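Local coordinates for lipase (PDB 2ORY), which probably hydrolyses the ester bonds of triacylglycerols, as a cold-adapted bacterial lipase of the alpha/beta hydrolase class, at residues G208-F220 / T278-T290. Numbering follows the deposited sequence.
Sequences GPTAGNADFADYF and TKGKKYKQIKAET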
loop_
_atom_site.group_PDB
_atom_site.type_symbol
_atom_site.label_atom_id
_atom_site.label_comp_id
_atom_site.label_asym_id
_atom_site.label_seq_id
_atom_site.Cartn_x
_atom_site.Cartn_y
_atom_site.Cartn_z
ATOM N N GLY A 208 4.994 -3.188 0.796
ATOM C CA GLY A 208 5.313 -2.168 -0.176
ATOM C C GLY A 208 6.736 -2.115 -0.664
ATOM O O GLY A 208 7.678 -2.443 0.079
ATOM N N PRO A 209 6.929 -1.748 -1.940
ATOM C CA PRO A 209 8.283 -1.653 -2.484
ATOM C C PRO A 209 8.812 -0.282 -2.034
ATOM O O PRO A 209 8.066 0.490 -1.435
ATOM C CB PRO A 209 8.057 -1.717 -3.984
ATOM C CG PRO A 209 6.732 -0.983 -4.155
ATOM C CD PRO A 209 5.908 -1.521 -2.982
ATOM N N THR A 210 10.076 0.015 -2.330
ATOM C CA THR A 210 10.695 1.284 -1.956
ATOM C C THR A 210 10.144 2.452 -2.757
ATOM O O THR A 210 10.203 2.452 -3.989
ATOM C CB THR A 210 12.233 1.273 -2.192
ATOM O OG1 THR A 210 12.499 0.906 -3.551
ATOM C CG2 THR A 210 12.947 0.283 -1.251
ATOM N N ALA A 211 9.616 3.451 -2.065
ATOM C CA ALA A 211 9.098 4.628 -2.748
ATOM C C ALA A 211 10.214 5.556 -3.215
ATOM O O ALA A 211 10.097 6.151 -4.273
ATOM C CB ALA A 211 8.156 5.406 -1.841
ATOM N N GLY A 212 11.292 5.679 -2.439
ATOM C CA GLY A 212 12.365 6.595 -2.809
ATOM C C GLY A 212 13.772 6.214 -2.370
ATOM O O GLY A 212 14.029 5.047 -2.062
ATOM N N ASN A 213 14.682 7.190 -2.329
ATOM C CA ASN A 213 16.076 6.899 -1.969
ATOM C C ASN A 213 16.385 6.911 -0.477
ATOM O O ASN A 213 15.520 7.233 0.341
ATOM C CB ASN A 213 17.042 7.840 -2.707
ATOM C CG ASN A 213 16.883 9.304 -2.305
ATOM O OD1 ASN A 213 16.270 9.633 -1.282
ATOM N ND2 ASN A 213 17.454 10.187 -3.103
ATOM N N ALA A 214 17.620 6.544 -0.136
ATOM C CA ALA A 214 18.064 6.486 1.258
ATOM C C ALA A 214 17.773 7.768 2.032
ATOM O O ALA A 214 17.219 7.714 3.131
ATOM C CB ALA A 214 19.561 6.152 1.328
ATOM N N ASP A 215 18.150 8.910 1.463
ATOM C CA ASP A 215 17.902 10.200 2.101
ATOM C C ASP A 215 16.408 10.448 2.337
ATOM O O ASP A 215 16.043 11.057 3.339
ATOM C CB ASP A 215 18.491 11.354 1.267
ATOM C CG ASP A 215 20.011 11.469 1.405
ATOM O OD1 ASP A 215 20.590 10.737 2.236
ATOM O OD2 ASP A 215 20.624 12.295 0.687
ATOM N N PHE A 216 15.549 9.989 1.425
ATOM C CA PHE A 216 14.095 10.152 1.576
ATOM C C PHE A 216 13.633 9.242 2.709
ATOM O O PHE A 216 12.893 9.661 3.602
ATOM C CB PHE A 216 13.346 9.741 0.293
ATOM C CG PHE A 216 11.850 9.583 0.482
ATOM C CD1 PHE A 216 11.006 10.679 0.394
ATOM C CD2 PHE A 216 11.300 8.333 0.771
ATOM C CE1 PHE A 216 9.624 10.541 0.586
ATOM C CE2 PHE A 216 9.926 8.179 0.967
ATOM C CZ PHE A 216 9.086 9.285 0.873
ATOM N N ALA A 217 14.072 7.987 2.641
ATOM C CA ALA A 217 13.748 6.978 3.643
ATOM C C ALA A 217 14.250 7.376 5.031
ATOM O O ALA A 217 13.555 7.172 6.025
ATOM C CB ALA A 217 14.353 5.623 3.237
ATOM N N ASP A 218 15.459 7.926 5.114
ATOM C CA ASP A 218 15.979 8.352 6.420
ATOM C C ASP A 218 15.163 9.549 6.954
ATOM O O ASP A 218 14.866 9.638 8.144
ATOM C CB ASP A 218 17.465 8.716 6.322
ATOM C CG ASP A 218 18.368 7.491 6.202
ATOM O OD1 ASP A 218 17.954 6.386 6.623
ATOM O OD2 ASP A 218 19.505 7.642 5.697
ATOM N N TYR A 219 14.792 10.472 6.079
ATOM C CA TYR A 219 13.987 11.582 6.534
ATOM C C TYR A 219 12.650 11.030 7.039
ATOM O O TYR A 219 12.170 11.407 8.115
ATOM C CB TYR A 219 13.743 12.568 5.407
ATOM C CG TYR A 219 12.769 13.645 5.785
ATOM C CD1 TYR A 219 13.096 14.604 6.750
ATOM C CD2 TYR A 219 11.505 13.703 5.198
ATOM C CE1 TYR A 219 12.184 15.591 7.114
ATOM C CE2 TYR A 219 10.587 14.685 5.565
ATOM C CZ TYR A 219 10.932 15.618 6.518
ATOM O OH TYR A 219 10.005 16.568 6.891
ATOM N N PHE A 220 12.041 10.134 6.264
ATOM C CA PHE A 220 10.769 9.522 6.676
ATOM C C PHE A 220 10.865 8.886 8.085
ATOM O O PHE A 220 9.984 9.080 8.926
ATOM C CB PHE A 220 10.350 8.437 5.680
ATOM C CG PHE A 220 9.072 7.754 6.043
ATOM C CD1 PHE A 220 7.855 8.235 5.572
ATOM C CD2 PHE A 220 9.073 6.650 6.890
ATOM C CE1 PHE A 220 6.654 7.624 5.941
ATOM C CE2 PHE A 220 7.884 6.034 7.269
ATOM C CZ PHE A 220 6.671 6.522 6.791
ATOM N N THR A 278 18.181 0.673 -11.889
ATOM C CA THR A 278 18.112 1.379 -10.611
ATOM C C THR A 278 19.476 1.437 -9.911
ATOM O O THR A 278 19.597 1.874 -8.768
ATOM C CB THR A 278 17.086 0.735 -9.686
ATOM O OG1 THR A 278 17.383 -0.659 -9.528
ATOM C CG2 THR A 278 15.693 0.889 -10.279
ATOM N N LYS A 279 20.506 0.995 -10.617
ATOM C CA LYS A 279 21.867 1.027 -10.105
ATOM C C LYS A 279 22.293 2.477 -9.857
ATOM O O LYS A 279 22.206 3.322 -10.747
ATOM C CB LYS A 279 22.811 0.390 -11.128
ATOM C CG LYS A 279 24.262 0.294 -10.689
ATOM C CD LYS A 279 25.066 -0.625 -11.627
ATOM C CE LYS A 279 26.494 -0.843 -11.110
ATOM N NZ LYS A 279 27.275 -1.805 -11.948
ATOM N N GLY A 280 22.764 2.757 -8.648
ATOM C CA GLY A 280 23.199 4.103 -8.323
ATOM C C GLY A 280 22.086 5.004 -7.828
ATOM O O GLY A 280 22.347 6.138 -7.441
ATOM N N LYS A 281 20.851 4.514 -7.841
ATOM C CA LYS A 281 19.707 5.310 -7.387
ATOM C C LYS A 281 19.596 5.356 -5.862
ATOM O O LYS A 281 18.904 6.208 -5.308
ATOM C CB LYS A 281 18.407 4.738 -7.955
ATOM C CG LYS A 281 17.872 5.448 -9.176
ATOM C CD LYS A 281 18.784 5.292 -10.351
ATOM C CE LYS A 281 18.120 5.855 -11.585
ATOM N NZ LYS A 281 19.000 5.720 -12.766
ATOM N N LYS A 282 20.267 4.417 -5.205
ATOM C CA LYS A 282 20.277 4.312 -3.755
ATOM C C LYS A 282 18.880 4.147 -3.148
ATOM O O LYS A 282 18.558 4.735 -2.108
ATOM C CB LYS A 282 20.975 5.530 -3.154
ATOM C CG LYS A 282 22.422 5.678 -3.595
ATOM C CD LYS A 282 23.139 6.759 -2.790
ATOM C CE LYS A 282 22.501 8.141 -2.945
ATOM N NZ LYS A 282 23.229 9.180 -2.134
ATOM N N TYR A 283 18.061 3.326 -3.814
ATOM C CA TYR A 283 16.705 3.038 -3.370
ATOM C C TYR A 283 16.802 2.307 -2.041
ATOM O O TYR A 283 17.616 1.395 -1.894
ATOM C CB TYR A 283 15.975 2.166 -4.409
ATOM C CG TYR A 283 15.238 2.956 -5.475
ATOM C CD1 TYR A 283 15.699 2.995 -6.789
ATOM C CD2 TYR A 283 14.088 3.687 -5.159
ATOM C CE1 TYR A 283 15.036 3.742 -7.759
ATOM C CE2 TYR A 283 13.416 4.440 -6.123
ATOM C CZ TYR A 283 13.895 4.461 -7.415
ATOM O OH TYR A 283 13.227 5.185 -8.362
ATOM N N LYS A 284 15.980 2.695 -1.077
ATOM C CA LYS A 284 16.028 2.065 0.242
ATOM C C LYS A 284 14.681 2.049 0.955
ATOM O O LYS A 284 13.891 2.988 0.861
ATOM C CB LYS A 284 17.045 2.770 1.144
ATOM C CG LYS A 284 17.256 2.032 2.463
ATOM C CD LYS A 284 18.375 2.595 3.307
ATOM C CE LYS A 284 17.901 3.734 4.186
ATOM N NZ LYS A 284 18.917 4.099 5.241
ATOM N N GLN A 285 14.450 0.973 1.688
ATOM C CA GLN A 285 13.216 0.758 2.419
ATOM C C GLN A 285 13.145 1.722 3.600
ATOM O O GLN A 285 14.178 2.088 4.158
ATOM C CB GLN A 285 13.235 -0.682 2.921
ATOM C CG GLN A 285 11.962 -1.520 2.863
ATOM C CD GLN A 285 10.904 -1.075 1.866
ATOM O OE1 GLN A 285 10.281 -0.034 2.043
ATOM N NE2 GLN A 285 10.678 -1.886 0.828
ATOM N N ILE A 286 11.928 2.147 3.947
ATOM C CA ILE A 286 11.686 3.008 5.104
ATOM C C ILE A 286 11.672 1.974 6.222
ATOM O O ILE A 286 11.307 0.822 5.976
ATOM C CB ILE A 286 10.293 3.703 5.047
ATOM C CG1 ILE A 286 9.204 2.658 4.775
ATOM C CG2 ILE A 286 10.289 4.806 3.998
ATOM C CD1 ILE A 286 7.785 3.222 4.728
ATOM N N LYS A 287 12.044 2.369 7.438
ATOM C CA LYS A 287 12.124 1.417 8.554
ATOM C C LYS A 287 12.763 0.137 8.008
ATOM O O LYS A 287 12.230 -0.960 8.136
ATOM C CB LYS A 287 10.736 1.127 9.130
ATOM C CG LYS A 287 9.905 2.379 9.466
ATOM C CD LYS A 287 10.571 3.313 10.491
ATOM C CE LYS A 287 10.816 2.623 11.829
ATOM N NZ LYS A 287 9.557 2.269 12.532
ATOM N N ALA A 288 13.921 0.299 7.388
ATOM C CA ALA A 288 14.641 -0.822 6.799
ATOM C C ALA A 288 15.149 -1.880 7.784
ATOM O O ALA A 288 15.449 -3.004 7.384
ATOM C CB ALA A 288 15.805 -0.299 5.964
ATOM N N GLU A 289 15.243 -1.543 9.064
ATOM C CA GLU A 289 15.739 -2.513 10.034
ATOM C C GLU A 289 14.605 -3.313 10.659
ATOM O O GLU A 289 14.846 -4.228 11.446
ATOM C CB GLU A 289 16.527 -1.820 11.153
ATOM C CG GLU A 289 17.632 -0.882 10.692
ATOM C CD GLU A 289 17.198 0.577 10.718
ATOM O OE1 GLU A 289 18.082 1.459 10.740
ATOM O OE2 GLU A 289 15.974 0.844 10.711
ATOM N N THR A 290 13.371 -2.964 10.324
ATOM C CA THR A 290 12.236 -3.674 10.873
ATOM C C THR A 290 12.273 -5.154 10.500
ATOM O O THR A 290 12.486 -5.509 9.343
ATOM C CB THR A 290 10.920 -3.079 10.367
ATOM O OG1 THR A 290 10.759 -1.754 10.890
ATOM C CG2 THR A 290 9.746 -3.948 10.799
HETATM O O HOH W 1 8.041 0.883 1.359
HETATM O O HOH W 2 11.648 4.468 0.275
#
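G208 O receives a weak bond from Q285 NE2 (3.1 Å, N-H...O only 127°), an amide nitrogen whose stronger partner is P239. A water joins P209 O to Q285 OE1. At T210 the branches part: methyl CG2 presses on the K284-Q285 peptide, 3.3 Å from K284 C, while OG1, lying between the backbone N and the carbonyl carbon (chi1 54°), sits by Y283 CD2 and is hydrogen-bonded to W242 N. G212 O accepts from K284 N in its carbonyl plane at 3.2 Å, nearly straight at 168°. N213 N-caps the helix that follows, its OD1 accepting from F216 N. A214 N donates to K282 O at 2.8 Å, and with the G212 bond this forms a single bridge between N213 and Y283. In this alpha/beta hydrolase fold it pins the loop after strand 199-206, and the start of the following helix, to the loop after helix 265-278. A217 CB rests on the backbone oxygens of K284 and Q285. K284 NZ meets D218 OD1 on the syn side, tilted out of the carboxylate plane, at 2.8 Å, a salt bridge reached by a lysine chain bent at chi3. F220 packs obliquely against I286: I286 CG2 lies 3.6 Å from F220 CD2, and I286 CD1 makes an off-centre CH-pi contact with the ring.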